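Local coordinates for protein putative anti-sigma factor antagonist TM_1081 (Thermotoga maritima, PDB 3F43) that probably acts as an anti-anti-sigma factor, counteracting an anti-sigma factor so that a sigma factor is released from inhibition, at residues F56-D61 and D113-A118; G71-I76 and F87-P92. All blocks are in the same frame, centred on the assembly; numbering follows the deposited sequence.

Interactions 1 and 2 lie on the two faces of the mixed sheet of this STAS domain, their centres about 11 Å apart. Strand 54-58 carries one side of interaction 1 and strand 86-90 one side of interaction 2, and these strands are parallel neighbours. Along the chain, 71-76 and 87-92 are nested inside the loop that 56-61 and 113-118 close, so the C-terminal helix 115-123 returns to a strand laid down before helix 67-83. The two contacts also touch each other: L59 N probably donates to V90 O, and the hydroxyl of S91 is hydrogen-bonded to D113 O. Helix 115-123 thus packs one face of the sheet, and helix 67-83 with its neighbours the other.

Interaction 1 of 2, residues F56-D61 and D113-A118; sequences FLVLSD and DTISEA
F56 lays one face of its ring against the methyl of A118, CB standing 3.6 Å from the ring centroid and 19° off the normal in a CH-pi contact. The methyl is displaced toward the rim, and A118 CB comes closest to F56 CZ, at 3.5 Å. With CG anti to the carbonyl carbon (chi1 -63°), the ring extends from strand 54-58 beneath the first turn of helix 115-123. I115 adds a looser touch, its CG2 4.4 Å from F56 CE2. V22 and I24 of the adjoining strand, with F86 and V90 on the other flanking strand, also pack against the F56 side chain. In this STAS domain, of SpoIIAA-like fold, the contact seats the C-terminal helix on one face of the sheet, while L57, the next residue, turns to the opposite face. V58 comes back to the helix side and meets I115 through a single branch, CG2, which lies 3.9 Å from I115 CD1 and equally near CG1. The two side chains cross at about a right angle. Here the contact reaches the partly exposed start of the helix, where T114 is the N-cap residue and its N makes a weak hydrogen bond to E117 OE1.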
ATOM      1  N   PHE A  56       6.032  17.120  -3.576  1.00 19.74           N
ATOM      2  CA  PHE A  56       5.523  16.711  -4.873  1.00 22.40           C
ATOM      3  C   PHE A  56       6.267  15.421  -5.233  1.00 21.95           C
ATOM      4  O   PHE A  56       7.506  15.414  -5.266  1.00 23.47           O
ATOM      5  CB  PHE A  56       5.822  17.703  -5.990  1.00 23.18           C
ATOM      6  CG  PHE A  56       5.214  19.067  -5.847  1.00 21.88           C
ATOM      7  CD1 PHE A  56       4.225  19.375  -4.908  1.00 21.95           C
ATOM      8  CD2 PHE A  56       5.645  20.090  -6.713  1.00 26.71           C
ATOM      9  CE1 PHE A  56       3.697  20.661  -4.815  1.00 25.40           C
ATOM     10  CE2 PHE A  56       5.116  21.353  -6.629  1.00 26.89           C
ATOM     11  CZ  PHE A  56       4.121  21.641  -5.677  1.00 22.88           C
ATOM     12  N   LEU A  57       5.541  14.359  -5.564  1.00 21.72           N
ATOM     13  CA  LEU A  57       6.165  13.169  -6.079  1.00 21.51           C
ATOM     14  C   LEU A  57       5.904  13.174  -7.593  1.00 22.48           C
ATOM     15  O   LEU A  57       4.796  12.902  -8.084  1.00 20.71           O
ATOM     16  CB  LEU A  57       5.657  11.898  -5.387  1.00 22.23           C
ATOM     17  CG  LEU A  57       6.108  10.572  -6.013  1.00 21.94           C
ATOM     18  CD1 LEU A  57       7.659  10.490  -6.008  1.00 24.24           C
ATOM     19  CD2 LEU A  57       5.474   9.426  -5.237  1.00 23.72           C
ATOM     20  N   VAL A  58       6.952  13.530  -8.325  1.00 20.45           N
ATOM     21  CA  VAL A  58       6.910  13.661  -9.767  1.00 18.73           C
ATOM     22  C   VAL A  58       7.165  12.272 -10.375  1.00 20.91           C
ATOM     23  O   VAL A  58       8.185  11.631 -10.086  1.00 21.21           O
ATOM     24  CB  VAL A  58       7.938  14.687 -10.252  1.00 19.41           C
ATOM     25  CG1 VAL A  58       7.933  14.746 -11.819  1.00 21.88           C
ATOM     26  CG2 VAL A  58       7.637  16.093  -9.658  1.00 21.61           C
ATOM     27  N   LEU A  59       6.225  11.839 -11.197  1.00 21.71           N
ATOM     28  CA  LEU A  59       6.186  10.484 -11.745  1.00 22.04           C
ATOM     29  C   LEU A  59       6.509  10.368 -13.249  1.00 20.17           C
ATOM     30  O   LEU A  59       6.313   9.339 -13.872  1.00 19.46           O
ATOM     31  CB  LEU A  59       4.804   9.870 -11.420  1.00 23.68           C
ATOM     32  CG  LEU A  59       4.490   9.728  -9.939  1.00 26.19           C
ATOM     33  CD1 LEU A  59       3.024   9.319  -9.703  1.00 26.86           C
ATOM     34  CD2 LEU A  59       5.409   8.690  -9.361  1.00 23.12           C
ATOM     35  N   SER A  60       7.039  11.439 -13.847  1.00 20.60           N
ATOM     36  CA  SER A  60       7.337  11.479 -15.256  1.00 20.80           C
ATOM     37  C   SER A  60       8.170  10.303 -15.762  1.00 20.34           C
ATOM     38  O   SER A  60       7.938   9.821 -16.877  1.00 21.07           O
ATOM     39  CB  SER A  60       8.096  12.789 -15.580  1.00 21.73           C
ATOM     40  OG  SER A  60       7.364  13.913 -15.126  1.00 22.81           O
ATOM     41  N   ASP A  61       9.120   9.850 -14.928  1.00 19.74           N
ATOM     42  CA  ASP A  61      10.070   8.816 -15.352  1.00 20.36           C
ATOM     43  C   ASP A  61       9.784   7.476 -14.674  1.00 22.64           C
ATOM     44  O   ASP A  61      10.592   6.567 -14.782  1.00 28.20           O
ATOM     45  CB  ASP A  61      11.487   9.266 -15.039  1.00 20.14           C
ATOM     46  CG  ASP A  61      11.867  10.484 -15.803  1.00 21.39           C
ATOM     47  OD1 ASP A  61      11.684  10.492 -17.015  1.00 20.30           O
ATOM     48  OD2 ASP A  61      12.332  11.456 -15.180  1.00 31.85           O
ATOM     49  N   ASP A 113      -1.018  17.452 -13.713  1.00 20.76           N
ATOM     50  CA  ASP A 113      -0.339  17.076 -14.950  1.00 23.94           C
ATOM     51  C   ASP A 113       1.097  17.599 -14.978  1.00 24.74           C
ATOM     52  O   ASP A 113       1.961  16.955 -15.575  1.00 24.76           O
ATOM     53  CB  ASP A 113      -1.060  17.607 -16.177  1.00 25.21           C
ATOM     54  CG  ASP A 113      -2.337  16.862 -16.500  1.00 30.62           C
ATOM     55  OD1 ASP A 113      -2.547  15.726 -16.015  1.00 36.33           O
ATOM     56  OD2 ASP A 113      -3.122  17.436 -17.287  1.00 38.34           O
ATOM     57  N   THR A 114       1.339  18.737 -14.326  1.00 21.12           N
ATOM     58  CA  THR A 114       2.627  19.436 -14.405  1.00 21.76           C
ATOM     59  C   THR A 114       3.028  20.088 -13.085  1.00 21.21           C
ATOM     60  O   THR A 114       2.184  20.354 -12.226  1.00 20.85           O
ATOM     61  CB  THR A 114       2.650  20.543 -15.488  1.00 21.65           C
ATOM     62  OG1 THR A 114       1.881  21.687 -15.054  1.00 23.18           O
ATOM     63  CG2 THR A 114       2.104  20.017 -16.838  1.00 21.49           C
ATOM     64  N   ILE A 115       4.326  20.302 -12.932  1.00 21.95           N
ATOM     65  CA  ILE A 115       4.886  20.893 -11.747  1.00 21.38           C
ATOM     66  C   ILE A 115       4.365  22.341 -11.545  1.00 23.81           C
ATOM     67  O   ILE A 115       4.050  22.711 -10.415  1.00 24.01           O
ATOM     68  CB  ILE A 115       6.463  20.842 -11.766  1.00 21.11           C
ATOM     69  CG1 ILE A 115       6.930  19.387 -11.687  1.00 20.01           C
ATOM     70  CG2 ILE A 115       7.047  21.690 -10.624  1.00 22.13           C
ATOM     71  CD1 ILE A 115       8.486  19.199 -11.843  1.00 20.98           C
ATOM     72  N   SER A 116       4.191  23.116 -12.609  1.00 25.12           N
ATOM     73  CA  SER A 116       3.731  24.508 -12.426  1.00 26.39           C
ATOM     74  C   SER A 116       2.317  24.524 -11.881  1.00 25.37           C
ATOM     75  O   SER A 116       1.986  25.333 -11.021  1.00 27.00           O
ATOM     76  CB  SER A 116       3.893  25.340 -13.710  1.00 27.24           C
ATOM     77  OG  SER A 116       3.259  24.713 -14.810  1.00 35.09           O
ATOM     78  N   GLU A 117       1.484  23.599 -12.332  1.00 24.60           N
ATOM     79  CA  GLU A 117       0.132  23.486 -11.787  1.00 27.61           C
ATOM     80  C   GLU A 117       0.144  23.182 -10.293  1.00 28.11           C
ATOM     81  O   GLU A 117      -0.603  23.784  -9.527  1.00 27.16           O
ATOM     82  CB  GLU A 117      -0.659  22.413 -12.527  1.00 29.38           C
ATOM     83  CG  GLU A 117      -0.977  22.792 -13.977  1.00 36.04           C
ATOM     84  CD  GLU A 117      -1.398  21.588 -14.837  1.00 37.05           C
ATOM     85  OE1 GLU A 117      -1.505  20.457 -14.312  1.00 44.18           O
ATOM     86  OE2 GLU A 117      -1.614  21.785 -16.048  1.00 54.95           O
ATOM     87  N   ALA A 118       0.991  22.246  -9.879  1.00 24.64           N
ATOM     88  CA  ALA A 118       1.113  21.885  -8.454  1.00 25.81           C
ATOM     89  C   ALA A 118       1.602  23.072  -7.623  1.00 25.00           C
ATOM     90  O   ALA A 118       1.120  23.316  -6.505  1.00 25.17           O
ATOM     91  CB  ALA A 118       2.056  20.653  -8.263  1.00 23.70           C
TER

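Interaction 2 of 2, residues G71-I76 and F87-P92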
ATOM      1  N   GLY A  71       2.038   1.343  -1.459  1.00 24.44           N
ATOM      2  CA  GLY A  71       2.139   1.381  -0.012  1.00 25.62           C
ATOM      3  C   GLY A  71       3.014   2.534   0.472  1.00 25.34           C
ATOM      4  O   GLY A  71       2.693   3.203   1.467  1.00 25.04           O
ATOM      5  N   VAL A  72       4.088   2.804  -0.254  1.00 27.24           N
ATOM      6  CA  VAL A  72       4.955   3.951   0.050  1.00 26.66           C
ATOM      7  C   VAL A  72       4.211   5.282  -0.121  1.00 24.26           C
ATOM      8  O   VAL A  72       4.256   6.160   0.762  1.00 23.99           O
ATOM      9  CB  VAL A  72       6.270   3.878  -0.677  1.00 31.29           C
ATOM     10  CG1 VAL A  72       7.040   5.213  -0.531  1.00 33.11           C
ATOM     11  CG2 VAL A  72       7.051   2.631  -0.109  1.00 30.72           C
ATOM     12  N   ILE A  73       3.487   5.426  -1.233  1.00 22.53           N
ATOM     13  CA  ILE A  73       2.673   6.608  -1.460  1.00 24.24           C
ATOM     14  C   ILE A  73       1.667   6.818  -0.322  1.00 24.16           C
ATOM     15  O   ILE A  73       1.516   7.929   0.214  1.00 23.00           O
ATOM     16  CB  ILE A  73       1.984   6.540  -2.815  1.00 25.38           C
ATOM     17  CG1 ILE A  73       3.056   6.648  -3.908  1.00 27.84           C
ATOM     18  CG2 ILE A  73       0.913   7.619  -2.963  1.00 26.02           C
ATOM     19  CD1 ILE A  73       2.512   6.398  -5.311  1.00 28.53           C
ATOM     20  N   VAL A  74       1.019   5.731   0.081  1.00 22.56           N
ATOM     21  CA  VAL A  74       0.080   5.770   1.178  1.00 22.66           C
ATOM     22  C   VAL A  74       0.753   6.189   2.474  1.00 22.13           C
ATOM     23  O   VAL A  74       0.196   6.975   3.219  1.00 23.28           O
ATOM     24  CB  VAL A  74      -0.693   4.434   1.300  1.00 22.76           C
ATOM     25  CG1 VAL A  74      -1.428   4.322   2.662  1.00 25.37           C
ATOM     26  CG2 VAL A  74      -1.642   4.271   0.121  1.00 24.05           C
ATOM     27  N   ASN A  75       1.954   5.655   2.738  1.00 23.60           N
ATOM     28  CA  ASN A  75       2.645   6.017   3.965  1.00 24.47           C
ATOM     29  C   ASN A  75       3.004   7.493   3.994  1.00 22.88           C
ATOM     30  O   ASN A  75       2.898   8.159   5.032  1.00 22.17           O
ATOM     31  CB  ASN A  75       3.899   5.175   4.136  1.00 26.66           C
ATOM     32  CG  ASN A  75       3.599   3.791   4.649  1.00 35.13           C
ATOM     33  OD1 ASN A  75       2.676   3.591   5.431  1.00 43.10           O
ATOM     34  ND2 ASN A  75       4.403   2.835   4.219  1.00 41.24           N
ATOM     35  N   ILE A  76       3.453   8.021   2.868  1.00 22.63           N
ATOM     36  CA  ILE A  76       3.758   9.455   2.753  1.00 21.08           C
ATOM     37  C   ILE A  76       2.503  10.315   2.949  1.00 21.25           C
ATOM     38  O   ILE A  76       2.498  11.314   3.702  1.00 21.20           O
ATOM     39  CB  ILE A  76       4.442   9.797   1.392  1.00 22.03           C
ATOM     40  CG1 ILE A  76       5.797   9.120   1.313  1.00 22.80           C
ATOM     41  CG2 ILE A  76       4.619  11.324   1.191  1.00 22.67           C
ATOM     42  CD1 ILE A  76       6.383   9.122  -0.112  1.00 24.65           C
ATOM     43  N   PHE A  87       0.588  17.229  -0.051  1.00 22.65           N
ATOM     44  CA  PHE A  87       1.152  16.158  -0.876  1.00 24.15           C
ATOM     45  C   PHE A  87       0.472  16.134  -2.241  1.00 23.80           C
ATOM     46  O   PHE A  87      -0.771  16.205  -2.335  1.00 23.70           O
ATOM     47  CB  PHE A  87       0.986  14.800  -0.173  1.00 23.50           C
ATOM     48  CG  PHE A  87       1.668  13.646  -0.865  1.00 21.71           C
ATOM     49  CD1 PHE A  87       2.934  13.768  -1.447  1.00 22.61           C
ATOM     50  CD2 PHE A  87       1.075  12.375  -0.858  1.00 23.78           C
ATOM     51  CE1 PHE A  87       3.548  12.651  -2.064  1.00 23.82           C
ATOM     52  CE2 PHE A  87       1.698  11.267  -1.431  1.00 27.00           C
ATOM     53  CZ  PHE A  87       2.938  11.411  -2.045  1.00 23.87           C
ATOM     54  N   ALA A  88       1.262  16.068  -3.312  1.00 22.67           N
ATOM     55  CA  ALA A  88       0.695  15.876  -4.635  1.00 20.68           C
ATOM     56  C   ALA A  88       1.500  14.933  -5.476  1.00 21.45           C
ATOM     57  O   ALA A  88       2.719  14.883  -5.349  1.00 22.81           O
ATOM     58  CB  ALA A  88       0.569  17.202  -5.410  1.00 22.88           C
ATOM     59  N   LEU A  89       0.778  14.159  -6.293  1.00 22.77           N
ATOM     60  CA  LEU A  89       1.385  13.333  -7.325  1.00 22.51           C
ATOM     61  C   LEU A  89       1.376  14.167  -8.595  1.00 23.19           C
ATOM     62  O   LEU A  89       0.405  14.854  -8.881  1.00 24.22           O
ATOM     63  CB  LEU A  89       0.619  12.020  -7.527  1.00 23.04           C
ATOM     64  CG  LEU A  89       0.412  11.190  -6.264  1.00 23.25           C
ATOM     65  CD1 LEU A  89      -0.360   9.901  -6.546  1.00 25.20           C
ATOM     66  CD2 LEU A  89       1.739  10.889  -5.576  1.00 22.79           C
ATOM     67  N   VAL A  90       2.467  14.125  -9.360  1.00 22.02           N
ATOM     68  CA  VAL A  90       2.630  14.957 -10.545  1.00 22.47           C
ATOM     69  C   VAL A  90       3.051  14.113 -11.728  1.00 21.63           C
ATOM     70  O   VAL A  90       3.963  13.273 -11.623  1.00 22.38           O
ATOM     71  CB  VAL A  90       3.667  16.102 -10.310  1.00 20.56           C
ATOM     72  CG1 VAL A  90       3.691  17.055 -11.478  1.00 19.17           C
ATOM     73  CG2 VAL A  90       3.305  16.876  -9.025  1.00 21.71           C
ATOM     74  N   SER A  91       2.390  14.330 -12.852  1.00 20.75           N
ATOM     75  CA  SER A  91       2.727  13.661 -14.119  1.00 20.99           C
ATOM     76  C   SER A  91       2.709  12.118 -14.160  1.00 22.70           C
ATOM     77  O   SER A  91       3.569  11.506 -14.791  1.00 22.41           O
ATOM     78  CB  SER A  91       4.094  14.197 -14.628  1.00 22.48           C
ATOM     79  OG  SER A  91       4.167  15.591 -14.504  1.00 23.04           O
ATOM     80  N   PRO A  92       1.666  11.472 -13.573  1.00 21.58           N
ATOM     81  CA  PRO A  92       1.576  10.029 -13.766  1.00 22.69           C
ATOM     82  C   PRO A  92       1.310   9.719 -15.226  1.00 22.52           C
ATOM     83  O   PRO A  92       0.499  10.387 -15.887  1.00 23.39           O
ATOM     84  CB  PRO A  92       0.360   9.642 -12.896  1.00 23.57           C
ATOM     85  CG  PRO A  92      -0.501  10.849 -12.949  1.00 22.19           C
ATOM     86  CD  PRO A  92       0.497  11.996 -12.838  1.00 23.81           C
TER
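The aromatic ring of F87 reaches up from strand 86-90 to two isoleucines one turn apart on helix 67-83, I73 and I76. F87 holds CG anti to its backbone N (chi1 -174°), which carries the ring away from the strand and up to the helix, where it crosses both isoleucine side chains at about a right angle. The closest side-chain approach between 71-76 and 87-92 is the 3.6 Å from I76 CG2 to F87 CZ. That methyl caps one face of the ring somewhat off centre, and the CH-pi contact so formed puts I76 CG2 3.7 Å from the F87 centroid, 15° from the normal. One turn back, I73 meets the same ring: its carbonyl O is 3.7 Å from F87 CE2, approaching obliquely, and its CG2 lies 4.0 Å from that carbon. Replacing F87 with an alanine would probably leave the CG2 methyls of I73 and I76 without their shared aromatic partner and open a gap between helix and sheet.

Packing is looser toward L89, where CD2 comes only to 4.3 Å from I73 CG2. Beyond it the chain leaves the helix at V90 and passes into the partly exposed loop of S91 and P92, and on the helix V72 and N75 lie toward helix 36-48 instead. The side chains that meet are all apolar, with the axes of the two short segments 10.3 Å apart and inclined at 148°, a near-antiparallel course expected when a helix and the strand after it form part of a right-handed beta-alpha-beta crossover. That unit runs from strand 54-58 through helix 67-83 to strand 86-90; L57 of the first strand touches I73, F87 and L89. V43 of helix 36-48 packs on I76, L100 of helix 94-102 covers L89 and P92, and V74, pointing away from the strand, packs against S67 of the second subunit.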